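Local coordinates for VIN1 (Oscarella pearsei, PDB 6BFI), which binds actin filaments and may play a role in adhesion between cells, at residues A[677-682]-A[695-699]; A[701-705]-A[725-729]; A[718-723]-A[775-781]. One frame throughout, in Å; residues are numbered along the deposited sequence.

Overall arrangement
Helix 690-710 carries the second segment of contact 1 and the first of contact 2, and helix 718-745 then links contact 2 to contact 3. Contact 1 closes before either of the others opens, whereas the segments of contacts 2 and 3 alternate along the chain. Centres of contacts 1 and 2 lie about 13 Å apart, those of contacts 2 and 3 about 12 Å, and those of contacts 1 and 3 about 24 Å. Neighbouring contacts touch: Met698 CG meets Ile729 CG2 at 4.2 Å, and Met705 CG meets Leu722 CD1 at 3.7 Å. Apolar packing therefore continues through helices 669-682, 690-710, 718-745 and 763-778, consistent with a single vinculin-family bundle.

Contact 1. Residues A[677-682]-A[695-699]; sequences VFREAD and VKQMA
Val695 opens the second segment by setting CG1 against Val677 CG1 at 3.5 Å, the two valine side chains crossing at about a right angle. Each valine places CG1 anti to its own backbone N (chi1 165° in Val677, 171° in Val695), which aims both methyls into the interface. The same Val695 CG1 also rests on Ala681 CB, 3.9 Å away.

Lys696 follows, its chain extended beyond CG. The aliphatic part passes Phe678, with Lys696 CG 3.9 Å from Phe678 CD1, and the ammonium group reaches Asp682: Lys696 NZ to Asp682 OD1 is 3.0 Å, a hydrogen-bonded salt bridge that uses the anti lone pair of OD1. Arg659 of helix 649-659 forms a second salt bridge to that oxygen, so two cations grip one carboxylate atom. A methionine in place of Lys696 would probably leave Asp682 OD1 without one of these two cationic partners.

One turn on, Ala699 CB lies at the edge of the Phe678 ring, near its plane, and approaches Phe678 CB to 3.6 Å.

The axes of the two short helical segments approach to 8.7 Å, with their N-to-C directions 157° apart, so the pair is an antiparallel helix-helix packing. Helices 649-659, 718-745 and 786-817 pack around it, consistent with the antiparallel tail bundle of the vinculin family.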
ATOM      1  N   VAL A 677      -2.633 -12.748  17.445  1.00 53.56           N
ATOM      2  CA  VAL A 677      -3.974 -12.674  16.866  1.00 49.79           C
ATOM      3  C   VAL A 677      -5.034 -12.855  17.947  1.00 55.13           C
ATOM      4  O   VAL A 677      -5.974 -12.054  18.063  1.00 57.20           O
ATOM      5  CB  VAL A 677      -4.132 -13.711  15.742  1.00 47.01           C
ATOM      6  CG1 VAL A 677      -5.590 -13.884  15.390  1.00 44.43           C
ATOM      7  CG2 VAL A 677      -3.344 -13.281  14.527  1.00 43.59           C
ATOM      8  N   PHE A 678      -4.900 -13.914  18.752  1.00 57.18           N
ATOM      9  CA  PHE A 678      -5.856 -14.171  19.823  1.00 60.85           C
ATOM     10  C   PHE A 678      -5.961 -12.981  20.766  1.00 62.14           C
ATOM     11  O   PHE A 678      -7.052 -12.647  21.239  1.00 63.51           O
ATOM     12  CB  PHE A 678      -5.453 -15.431  20.593  1.00 61.59           C
ATOM     13  CG  PHE A 678      -6.376 -15.772  21.729  1.00 61.74           C
ATOM     14  CD1 PHE A 678      -7.509 -16.538  21.511  1.00 61.53           C
ATOM     15  CD2 PHE A 678      -6.108 -15.334  23.015  1.00 61.34           C
ATOM     16  CE1 PHE A 678      -8.361 -16.854  22.554  1.00 61.63           C
ATOM     17  CE2 PHE A 678      -6.955 -15.646  24.060  1.00 63.13           C
ATOM     18  CZ  PHE A 678      -8.083 -16.408  23.828  1.00 63.75           C
ATOM     19  N   ARG A 679      -4.835 -12.325  21.047  1.00 63.16           N
ATOM     20  CA  ARG A 679      -4.860 -11.171  21.935  1.00 65.86           C
ATOM     21  C   ARG A 679      -5.481  -9.958  21.259  1.00 63.15           C
ATOM     22  O   ARG A 679      -6.137  -9.151  21.924  1.00 64.99           O
ATOM     23  CB  ARG A 679      -3.445 -10.853  22.409  1.00 70.76           C
ATOM     24  CG  ARG A 679      -3.390 -10.003  23.657  1.00 82.04           C
ATOM     25  CD  ARG A 679      -2.060 -10.174  24.368  1.00 91.12           C
ATOM     26  NE  ARG A 679      -1.807 -11.565  24.746  1.00 96.55           N
ATOM     27  CZ  ARG A 679      -0.966 -12.375  24.108  1.00 95.40           C
ATOM     28  NH1 ARG A 679      -0.288 -11.933  23.057  1.00 95.13           N
ATOM     29  NH2 ARG A 679      -0.801 -13.625  24.521  1.00 95.26           N
ATOM     30  N   GLU A 680      -5.289  -9.812  19.945  1.00 56.97           N
ATOM     31  CA  GLU A 680      -5.949  -8.725  19.230  1.00 58.18           C
ATOM     32  C   GLU A 680      -7.463  -8.886  19.264  1.00 60.85           C
ATOM     33  O   GLU A 680      -8.196  -7.916  19.486  1.00 60.93           O
ATOM     34  CB  GLU A 680      -5.448  -8.660  17.785  1.00 57.06           C
ATOM     35  CG  GLU A 680      -6.088  -7.560  16.948  1.00 56.47           C
ATOM     36  CD  GLU A 680      -5.677  -6.170  17.394  1.00 61.91           C
ATOM     37  OE1 GLU A 680      -4.580  -6.030  17.975  1.00 63.42           O
ATOM     38  OE2 GLU A 680      -6.454  -5.218  17.166  1.00 67.27           O
ATOM     39  N   ALA A 681      -7.951 -10.109  19.057  1.00 60.42           N
ATOM     40  CA  ALA A 681      -9.390 -10.344  19.056  1.00 61.80           C
ATOM     41  C   ALA A 681      -9.979 -10.481  20.456  1.00 65.87           C
ATOM     42  O   ALA A 681     -11.203 -10.380  20.605  1.00 65.98           O
ATOM     43  CB  ALA A 681      -9.716 -11.596  18.240  1.00 60.69           C
ATOM     44  N   ASP A 682      -9.150 -10.690  21.481  1.00 66.61           N
ATOM     45  CA  ASP A 682      -9.666 -10.987  22.814  1.00 68.77           C
ATOM     46  C   ASP A 682     -10.219  -9.753  23.512  1.00 72.65           C
ATOM     47  O   ASP A 682     -11.088  -9.879  24.382  1.00 75.44           O
ATOM     48  CB  ASP A 682      -8.573 -11.629  23.672  1.00 67.60           C
ATOM     49  CG  ASP A 682      -9.111 -12.206  24.970  1.00 71.74           C
ATOM     50  OD1 ASP A 682     -10.252 -12.718  24.969  1.00 69.14           O
ATOM     51  OD2 ASP A 682      -8.395 -12.149  25.992  1.00 77.79           O
ATOM     52  N   VAL A 695     -12.032 -15.466  14.253  1.00 76.93           N
ATOM     53  CA  VAL A 695     -10.618 -15.149  14.419  1.00 71.86           C
ATOM     54  C   VAL A 695     -10.048 -15.841  15.652  1.00 69.25           C
ATOM     55  O   VAL A 695      -8.932 -16.372  15.619  1.00 68.36           O
ATOM     56  CB  VAL A 695     -10.419 -13.626  14.473  1.00 68.50           C
ATOM     57  CG1 VAL A 695      -9.002 -13.310  14.855  1.00 66.99           C
ATOM     58  CG2 VAL A 695     -10.747 -13.005  13.126  1.00 67.56           C
ATOM     59  N   LYS A 696     -10.796 -15.847  16.758  1.00 72.16           N
ATOM     60  CA  LYS A 696     -10.341 -16.554  17.952  1.00 69.66           C
ATOM     61  C   LYS A 696     -10.187 -18.044  17.676  1.00 65.19           C
ATOM     62  O   LYS A 696      -9.173 -18.655  18.039  1.00 63.60           O
ATOM     63  CB  LYS A 696     -11.310 -16.316  19.109  1.00 74.77           C
ATOM     64  CG  LYS A 696     -10.906 -15.191  20.046  1.00 76.86           C
ATOM     65  CD  LYS A 696     -11.911 -15.042  21.176  1.00 82.75           C
ATOM     66  CE  LYS A 696     -11.439 -14.042  22.212  1.00 88.17           C
ATOM     67  NZ  LYS A 696     -12.437 -13.854  23.306  1.00 95.26           N
ATOM     68  N   GLN A 697     -11.189 -18.645  17.027  1.00 66.86           N
ATOM     69  CA  GLN A 697     -11.091 -20.055  16.660  1.00 67.40           C
ATOM     70  C   GLN A 697      -9.868 -20.313  15.787  1.00 66.49           C
ATOM     71  O   GLN A 697      -9.150 -21.304  15.982  1.00 66.66           O
ATOM     72  CB  GLN A 697     -12.369 -20.493  15.944  1.00 69.23           C
ATOM     73  CG  GLN A 697     -12.450 -21.979  15.630  1.00 74.90           C
ATOM     74  CD  GLN A 697     -12.966 -22.808  16.794  1.00 82.57           C
ATOM     75  OE1 GLN A 697     -12.812 -22.437  17.960  1.00 83.92           O
ATOM     76  NE2 GLN A 697     -13.590 -23.937  16.481  1.00 85.96           N
ATOM     77  N   MET A 698      -9.603 -19.419  14.831  1.00 65.44           N
ATOM     78  CA  MET A 698      -8.441 -19.579  13.964  1.00 65.29           C
ATOM     79  C   MET A 698      -7.144 -19.496  14.758  1.00 62.04           C
ATOM     80  O   MET A 698      -6.181 -20.217  14.468  1.00 58.86           O
ATOM     81  CB  MET A 698      -8.467 -18.524  12.859  1.00 68.41           C
ATOM     82  CG  MET A 698      -7.438 -18.743  11.763  1.00 72.56           C
ATOM     83  SD  MET A 698      -7.609 -17.560  10.414  1.00 77.95           S
ATOM     84  CE  MET A 698      -9.372 -17.653  10.109  1.00 77.03           C
ATOM     85  N   ALA A 699      -7.098 -18.621  15.765  1.00 61.30           N
ATOM     86  CA  ALA A 699      -5.915 -18.535  16.617  1.00 59.51           C
ATOM     87  C   ALA A 699      -5.706 -19.830  17.394  1.00 58.72           C
ATOM     88  O   ALA A 699      -4.584 -20.349  17.463  1.00 57.96           O
ATOM     89  CB  ALA A 699      -6.039 -17.347  17.570  1.00 56.35           C
TER

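Contact 2. Residues A[701-705]-A[725-729]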
ATOM      1  N   LYS A 701      -6.731 -22.856  16.572  1.00 58.02           N
ATOM      2  CA  LYS A 701      -6.280 -23.861  15.616  1.00 54.64           C
ATOM      3  C   LYS A 701      -4.814 -23.668  15.249  1.00 51.40           C
ATOM      4  O   LYS A 701      -4.064 -24.645  15.131  1.00 55.27           O
ATOM      5  CB  LYS A 701      -7.159 -23.817  14.367  1.00 55.37           C
ATOM      6  CG  LYS A 701      -8.612 -24.207  14.614  1.00 58.31           C
ATOM      7  CD  LYS A 701      -9.451 -24.014  13.359  1.00 59.90           C
ATOM      8  CE  LYS A 701     -10.876 -24.503  13.559  1.00 63.26           C
ATOM      9  NZ  LYS A 701     -10.925 -25.959  13.858  1.00 66.30           N
ATOM     10  N   MET A 702      -4.380 -22.417  15.079  1.00 50.68           N
ATOM     11  CA  MET A 702      -2.990 -22.167  14.704  1.00 53.18           C
ATOM     12  C   MET A 702      -2.037 -22.546  15.832  1.00 55.79           C
ATOM     13  O   MET A 702      -0.931 -23.046  15.577  1.00 55.29           O
ATOM     14  CB  MET A 702      -2.807 -20.702  14.308  1.00 53.03           C
ATOM     15  CG  MET A 702      -1.421 -20.372  13.772  1.00 57.52           C
ATOM     16  SD  MET A 702      -1.064 -21.099  12.152  1.00 61.27           S
ATOM     17  CE  MET A 702      -2.148 -20.138  11.096  1.00 54.32           C
ATOM     18  N   ALA A 703      -2.446 -22.317  17.085  1.00 53.01           N
ATOM     19  CA  ALA A 703      -1.648 -22.779  18.217  1.00 54.75           C
ATOM     20  C   ALA A 703      -1.546 -24.300  18.229  1.00 56.99           C
ATOM     21  O   ALA A 703      -0.471 -24.862  18.495  1.00 60.73           O
ATOM     22  CB  ALA A 703      -2.247 -22.271  19.529  1.00 57.61           C
ATOM     23  N   MET A 704      -2.656 -24.987  17.939  1.00 58.40           N
ATOM     24  CA  MET A 704      -2.602 -26.441  17.826  1.00 62.62           C
ATOM     25  C   MET A 704      -1.633 -26.871  16.732  1.00 63.92           C
ATOM     26  O   MET A 704      -0.884 -27.842  16.903  1.00 63.56           O
ATOM     27  CB  MET A 704      -3.997 -27.008  17.562  1.00 69.37           C
ATOM     28  CG  MET A 704      -4.988 -26.735  18.676  1.00 76.53           C
ATOM     29  SD  MET A 704      -4.314 -27.146  20.295  1.00 87.12           S
ATOM     30  CE  MET A 704      -4.065 -28.913  20.137  1.00 90.30           C
ATOM     31  N   MET A 705      -1.625 -26.154  15.601  1.00 59.13           N
ATOM     32  CA  MET A 705      -0.661 -26.460  14.547  1.00 59.80           C
ATOM     33  C   MET A 705       0.763 -26.315  15.060  1.00 58.24           C
ATOM     34  O   MET A 705       1.612 -27.179  14.812  1.00 57.97           O
ATOM     35  CB  MET A 705      -0.873 -25.564  13.326  1.00 62.49           C
ATOM     36  CG  MET A 705       0.280 -25.690  12.326  1.00 66.22           C
ATOM     37  SD  MET A 705       0.163 -24.715  10.814  1.00 66.02           S
ATOM     38  CE  MET A 705      -1.315 -25.404  10.090  1.00 60.06           C
ATOM     39  N   MET A 725      -5.194 -30.076  10.763  1.00 56.55           N
ATOM     40  CA  MET A 725      -5.251 -28.743  11.353  1.00 58.89           C
ATOM     41  C   MET A 725      -5.037 -27.665  10.296  1.00 59.60           C
ATOM     42  O   MET A 725      -5.707 -26.624  10.317  1.00 57.80           O
ATOM     43  CB  MET A 725      -4.215 -28.620  12.468  1.00 66.34           C
ATOM     44  CG  MET A 725      -4.336 -27.340  13.269  1.00 72.54           C
ATOM     45  SD  MET A 725      -6.008 -27.115  13.906  1.00 78.17           S
ATOM     46  CE  MET A 725      -6.157 -28.538  14.980  1.00 79.44           C
ATOM     47  N   ALA A 726      -4.114 -27.899   9.359  1.00 58.64           N
ATOM     48  CA  ALA A 726      -3.907 -26.944   8.274  1.00 53.51           C
ATOM     49  C   ALA A 726      -5.161 -26.790   7.428  1.00 53.80           C
ATOM     50  O   ALA A 726      -5.534 -25.669   7.059  1.00 53.38           O
ATOM     51  CB  ALA A 726      -2.730 -27.379   7.405  1.00 48.97           C
ATOM     52  N   LYS A 727      -5.827 -27.903   7.113  1.00 57.05           N
ATOM     53  CA  LYS A 727      -7.051 -27.815   6.321  1.00 60.02           C
ATOM     54  C   LYS A 727      -8.151 -27.078   7.080  1.00 63.42           C
ATOM     55  O   LYS A 727      -8.903 -26.288   6.491  1.00 65.66           O
ATOM     56  CB  LYS A 727      -7.511 -29.215   5.911  1.00 59.62           C
ATOM     57  CG  LYS A 727      -6.520 -29.941   5.014  1.00 63.25           C
ATOM     58  CD  LYS A 727      -7.189 -31.059   4.226  1.00 70.57           C
ATOM     59  CE  LYS A 727      -6.716 -32.430   4.681  1.00 72.26           C
ATOM     60  NZ  LYS A 727      -7.381 -33.519   3.912  1.00 75.33           N
ATOM     61  N   GLU A 728      -8.249 -27.308   8.392  1.00 62.71           N
ATOM     62  CA  GLU A 728      -9.245 -26.598   9.191  1.00 66.68           C
ATOM     63  C   GLU A 728      -8.960 -25.101   9.227  1.00 65.40           C
ATOM     64  O   GLU A 728      -9.885 -24.283   9.131  1.00 66.40           O
ATOM     65  CB  GLU A 728      -9.293 -27.179  10.605  1.00 71.23           C
ATOM     66  CG  GLU A 728     -10.219 -28.382  10.736  1.00 80.34           C
ATOM     67  CD  GLU A 728      -9.955 -29.204  11.985  1.00 88.07           C
ATOM     68  OE1 GLU A 728     -10.061 -30.446  11.910  1.00 95.07           O
ATOM     69  OE2 GLU A 728      -9.636 -28.611  13.037  1.00 88.02           O
ATOM     70  N   ILE A 729      -7.686 -24.721   9.354  1.00 61.25           N
ATOM     71  CA  ILE A 729      -7.328 -23.306   9.313  1.00 57.99           C
ATOM     72  C   ILE A 729      -7.657 -22.713   7.950  1.00 60.81           C
ATOM     73  O   ILE A 729      -8.082 -21.556   7.844  1.00 63.23           O
ATOM     74  CB  ILE A 729      -5.842 -23.117   9.670  1.00 54.63           C
ATOM     75  CG1 ILE A 729      -5.584 -23.534  11.115  1.00 51.89           C
ATOM     76  CG2 ILE A 729      -5.414 -21.669   9.464  1.00 55.76           C
ATOM     77  CD1 ILE A 729      -4.136 -23.432  11.526  1.00 52.98           C
TER
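Lys701 NZ donates to Glu728 OE2 at 3.1 Å, a salt bridge met on the anti side of the oxygen and 32° out of the carboxylate plane. A bend at the last torsion of Lys701 (chi4 -62°) turns the ammonium toward the glutamate, whose other oxygen, OE1, is paired with Arg724 of the same helix. The carboxylate is thus held at both oxygens, which probably restricts its rotation.

Beneath the charged pair the lysine chain serves as packing: Lys701 CB lies 3.5 Å from Met725 SD and 3.6 Å from Ile729 CG1. The two segments form an antiparallel helix pair, probably within the same helical bundle, at 157° with axes 9.4 Å apart, and helices 649-659, 763-778 and 786-817 flank it.

Met725, bent at its second and third torsions, brings CE to 3.7 Å from Met704 CB, while its CG packs on Met705 CB. Met705 stretches out before bending at its methyl, so that CE reaches Ala726 CB at 3.6 Å and Ile729 CD1 at 3.7 Å. Ile729 CD1 sits over the backbone of Met702, 3.6 Å from Met702 CA, and also meets the methyl of Met702, whose side chain crosses it at about a right angle.

Contact 3. Residues A[718-723]-A[775-781]; sequences SKADLI and TVKATSM
Ser718 takes the methyl of Met781 against both its side chain and its backbone, Met781 CE lying 3.7 Å from Ser718 CB and 3.6 Å from Ser718 C. Met781 reaches there because its chain is extended beyond CG, starting from a first torsion of 72° that puts CG between the backbone N and the carbonyl carbon.

Lys719 slides past Met781 in the opposite direction. Its CG is 3.7 Å from Met781 CE, and its CB faces Ala778 CB, at the point where the backbones come within 4.8 Å between CA atoms. The alanine's small side chain is compatible with so close an approach.

Leu722 uses one branch, CD2, which touches Lys777 CG at 3.8 Å and the backbone and CB of Ala778. The side chains of Leu722 and Lys777 cross at about a right angle, and Lys777 sends its ammonium away from the contact to Asp789 and Thr793 of helix 786-817. Ile723 closes the first segment with CG1 3.8 Å from Ala778 CB, so that Leu722 and Ile723 both pack on this alanine.

Beyond Ala778 the chain leaves the helix, and Lys777 O accepts from Ser780 N, Ser780 OG and Met781 N. Thr779 OG1 likewise bonds to Val776 O, 36° out of the carbonyl plane. These groups bond inside 775-781 while contacts across are mainly between carbons, so apolar fit probably holds helix start to helix end and turn.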
ATOM      1  N   SER A 718       1.726 -36.945  15.032  1.00 96.63           N
ATOM      2  CA  SER A 718       1.492 -35.517  14.855  1.00 90.34           C
ATOM      3  C   SER A 718       1.294 -35.119  13.398  1.00 79.43           C
ATOM      4  O   SER A 718       0.875 -33.985  13.134  1.00 74.25           O
ATOM      5  CB  SER A 718       2.659 -34.722  15.446  1.00 93.66           C
ATOM      6  OG  SER A 718       2.927 -35.124  16.779  1.00 98.38           O
ATOM      7  N   LYS A 719       1.575 -36.018  12.454  1.00 77.58           N
ATOM      8  CA  LYS A 719       1.491 -35.667  11.041  1.00 74.46           C
ATOM      9  C   LYS A 719       0.045 -35.464  10.604  1.00 74.22           C
ATOM     10  O   LYS A 719      -0.293 -34.440   9.995  1.00 74.24           O
ATOM     11  CB  LYS A 719       2.167 -36.752  10.203  1.00 75.24           C
ATOM     12  CG  LYS A 719       3.574 -37.071  10.670  1.00 76.19           C
ATOM     13  CD  LYS A 719       4.002 -38.465  10.261  1.00 82.68           C
ATOM     14  CE  LYS A 719       5.295 -38.859  10.955  1.00 90.21           C
ATOM     15  NZ  LYS A 719       6.397 -37.906  10.651  1.00 93.54           N
ATOM     16  N   ALA A 720      -0.824 -36.430  10.908  1.00 77.33           N
ATOM     17  CA  ALA A 720      -2.230 -36.302  10.536  1.00 74.76           C
ATOM     18  C   ALA A 720      -2.873 -35.107  11.224  1.00 70.82           C
ATOM     19  O   ALA A 720      -3.691 -34.400  10.621  1.00 69.66           O
ATOM     20  CB  ALA A 720      -2.986 -37.584  10.874  1.00 73.52           C
ATOM     21  N   ASP A 721      -2.517 -34.865  12.488  1.00 69.55           N
ATOM     22  CA  ASP A 721      -3.031 -33.693  13.189  1.00 68.17           C
ATOM     23  C   ASP A 721      -2.538 -32.408  12.538  1.00 64.44           C
ATOM     24  O   ASP A 721      -3.269 -31.411  12.478  1.00 62.65           O
ATOM     25  CB  ASP A 721      -2.628 -33.749  14.663  1.00 71.91           C
ATOM     26  CG  ASP A 721      -3.230 -34.941  15.389  1.00 79.64           C
ATOM     27  OD1 ASP A 721      -4.330 -35.378  14.995  1.00 82.53           O
ATOM     28  OD2 ASP A 721      -2.603 -35.442  16.347  1.00 82.43           O
ATOM     29  N   LEU A 722      -1.304 -32.413  12.029  1.00 66.47           N
ATOM     30  CA  LEU A 722      -0.777 -31.234  11.349  1.00 61.39           C
ATOM     31  C   LEU A 722      -1.533 -30.963  10.053  1.00 59.03           C
ATOM     32  O   LEU A 722      -1.955 -29.829   9.793  1.00 59.41           O
ATOM     33  CB  LEU A 722       0.719 -31.410  11.081  1.00 63.36           C
ATOM     34  CG  LEU A 722       1.391 -30.365  10.184  1.00 65.22           C
ATOM     35  CD1 LEU A 722       1.116 -28.949  10.676  1.00 60.34           C
ATOM     36  CD2 LEU A 722       2.889 -30.622  10.095  1.00 65.99           C
ATOM     37  N   ILE A 723      -1.718 -31.994   9.228  1.00 60.76           N
ATOM     38  CA  ILE A 723      -2.390 -31.809   7.944  1.00 61.34           C
ATOM     39  C   ILE A 723      -3.844 -31.401   8.155  1.00 62.29           C
ATOM     40  O   ILE A 723      -4.324 -30.411   7.581  1.00 64.75           O
ATOM     41  CB  ILE A 723      -2.280 -33.090   7.098  1.00 59.86           C
ATOM     42  CG1 ILE A 723      -0.812 -33.403   6.802  1.00 62.12           C
ATOM     43  CG2 ILE A 723      -3.085 -32.954   5.818  1.00 54.91           C
ATOM     44  CD1 ILE A 723      -0.601 -34.702   6.052  1.00 64.69           C
ATOM     45  N   THR A 775       1.555 -30.077   4.453  1.00 51.59           N
ATOM     46  CA  THR A 775       1.666 -31.440   3.940  1.00 60.73           C
ATOM     47  C   THR A 775       3.122 -31.816   3.692  1.00 61.13           C
ATOM     48  O   THR A 775       3.522 -32.965   3.921  1.00 63.97           O
ATOM     49  CB  THR A 775       0.843 -31.594   2.660  1.00 63.35           C
ATOM     50  OG1 THR A 775      -0.523 -31.258   2.927  1.00 64.39           O
ATOM     51  CG2 THR A 775       0.911 -33.027   2.148  1.00 57.01           C
ATOM     52  N   VAL A 776       3.934 -30.860   3.236  1.00 59.01           N
ATOM     53  CA  VAL A 776       5.353 -31.130   3.025  1.00 59.65           C
ATOM     54  C   VAL A 776       6.065 -31.326   4.358  1.00 61.64           C
ATOM     55  O   VAL A 776       6.907 -32.223   4.503  1.00 64.70           O
ATOM     56  CB  VAL A 776       5.994 -30.000   2.195  1.00 57.17           C
ATOM     57  CG1 VAL A 776       7.499 -30.198   2.088  1.00 59.27           C
ATOM     58  CG2 VAL A 776       5.371 -29.948   0.817  1.00 56.80           C
ATOM     59  N   LYS A 777       5.735 -30.499   5.354  1.00 60.44           N
ATOM     60  CA  LYS A 777       6.368 -30.617   6.666  1.00 64.45           C
ATOM     61  C   LYS A 777       6.013 -31.937   7.337  1.00 63.08           C
ATOM     62  O   LYS A 777       6.860 -32.557   7.991  1.00 65.09           O
ATOM     63  CB  LYS A 777       5.955 -29.437   7.548  1.00 67.39           C
ATOM     64  CG  LYS A 777       6.326 -29.580   9.016  1.00 70.24           C
ATOM     65  CD  LYS A 777       7.831 -29.635   9.216  1.00 74.88           C
ATOM     66  CE  LYS A 777       8.178 -29.809  10.686  1.00 78.86           C
ATOM     67  NZ  LYS A 777       9.649 -29.858  10.907  1.00 82.89           N
ATOM     68  N   ALA A 778       4.765 -32.387   7.184  1.00 60.08           N
ATOM     69  CA  ALA A 778       4.342 -33.629   7.824  1.00 59.33           C
ATOM     70  C   ALA A 778       5.084 -34.838   7.268  1.00 74.57           C
ATOM     71  O   ALA A 778       5.321 -35.809   7.995  1.00 74.47           O
ATOM     72  CB  ALA A 778       2.834 -33.814   7.664  1.00 58.33           C
ATOM     73  N   THR A 779       5.458 -34.804   5.990  1.00 77.39           N
ATOM     74  CA  THR A 779       6.146 -35.918   5.354  1.00 77.66           C
ATOM     75  C   THR A 779       7.659 -35.855   5.522  1.00 80.17           C
ATOM     76  O   THR A 779       8.368 -36.681   4.940  1.00 84.16           O
ATOM     77  CB  THR A 779       5.794 -35.975   3.867  1.00 78.07           C
ATOM     78  OG1 THR A 779       6.192 -34.752   3.232  1.00 77.75           O
ATOM     79  CG2 THR A 779       4.298 -36.167   3.690  1.00 78.29           C
ATOM     80  N   SER A 780       8.164 -34.902   6.299  1.00 83.27           N
ATOM     81  CA  SER A 780       9.594 -34.774   6.541  1.00 89.66           C
ATOM     82  C   SER A 780       9.976 -34.859   8.009  1.00 92.94           C
ATOM     83  O   SER A 780      11.053 -35.371   8.319  1.00 94.74           O
ATOM     84  CB  SER A 780      10.118 -33.448   5.968  1.00 88.30           C
ATOM     85  OG  SER A 780       9.477 -32.343   6.579  1.00 86.09           O
ATOM     86  N   MET A 781       9.134 -34.372   8.918  1.00 95.79           N
ATOM     87  CA  MET A 781       9.443 -34.473  10.336  1.00102.09           C
ATOM     88  C   MET A 781       9.331 -35.921  10.798  1.00110.98           C
ATOM     89  O   MET A 781       8.569 -36.718  10.243  1.00114.51           O
ATOM     90  CB  MET A 781       8.513 -33.582  11.159  1.00 97.84           C
ATOM     91  CG  MET A 781       7.081 -34.081  11.263  1.00 96.42           C
ATOM     92  SD  MET A 781       6.090 -33.054  12.367  1.00 93.40           S
ATOM     93  CE  MET A 781       4.516 -33.902  12.297  1.00 93.49           C
TER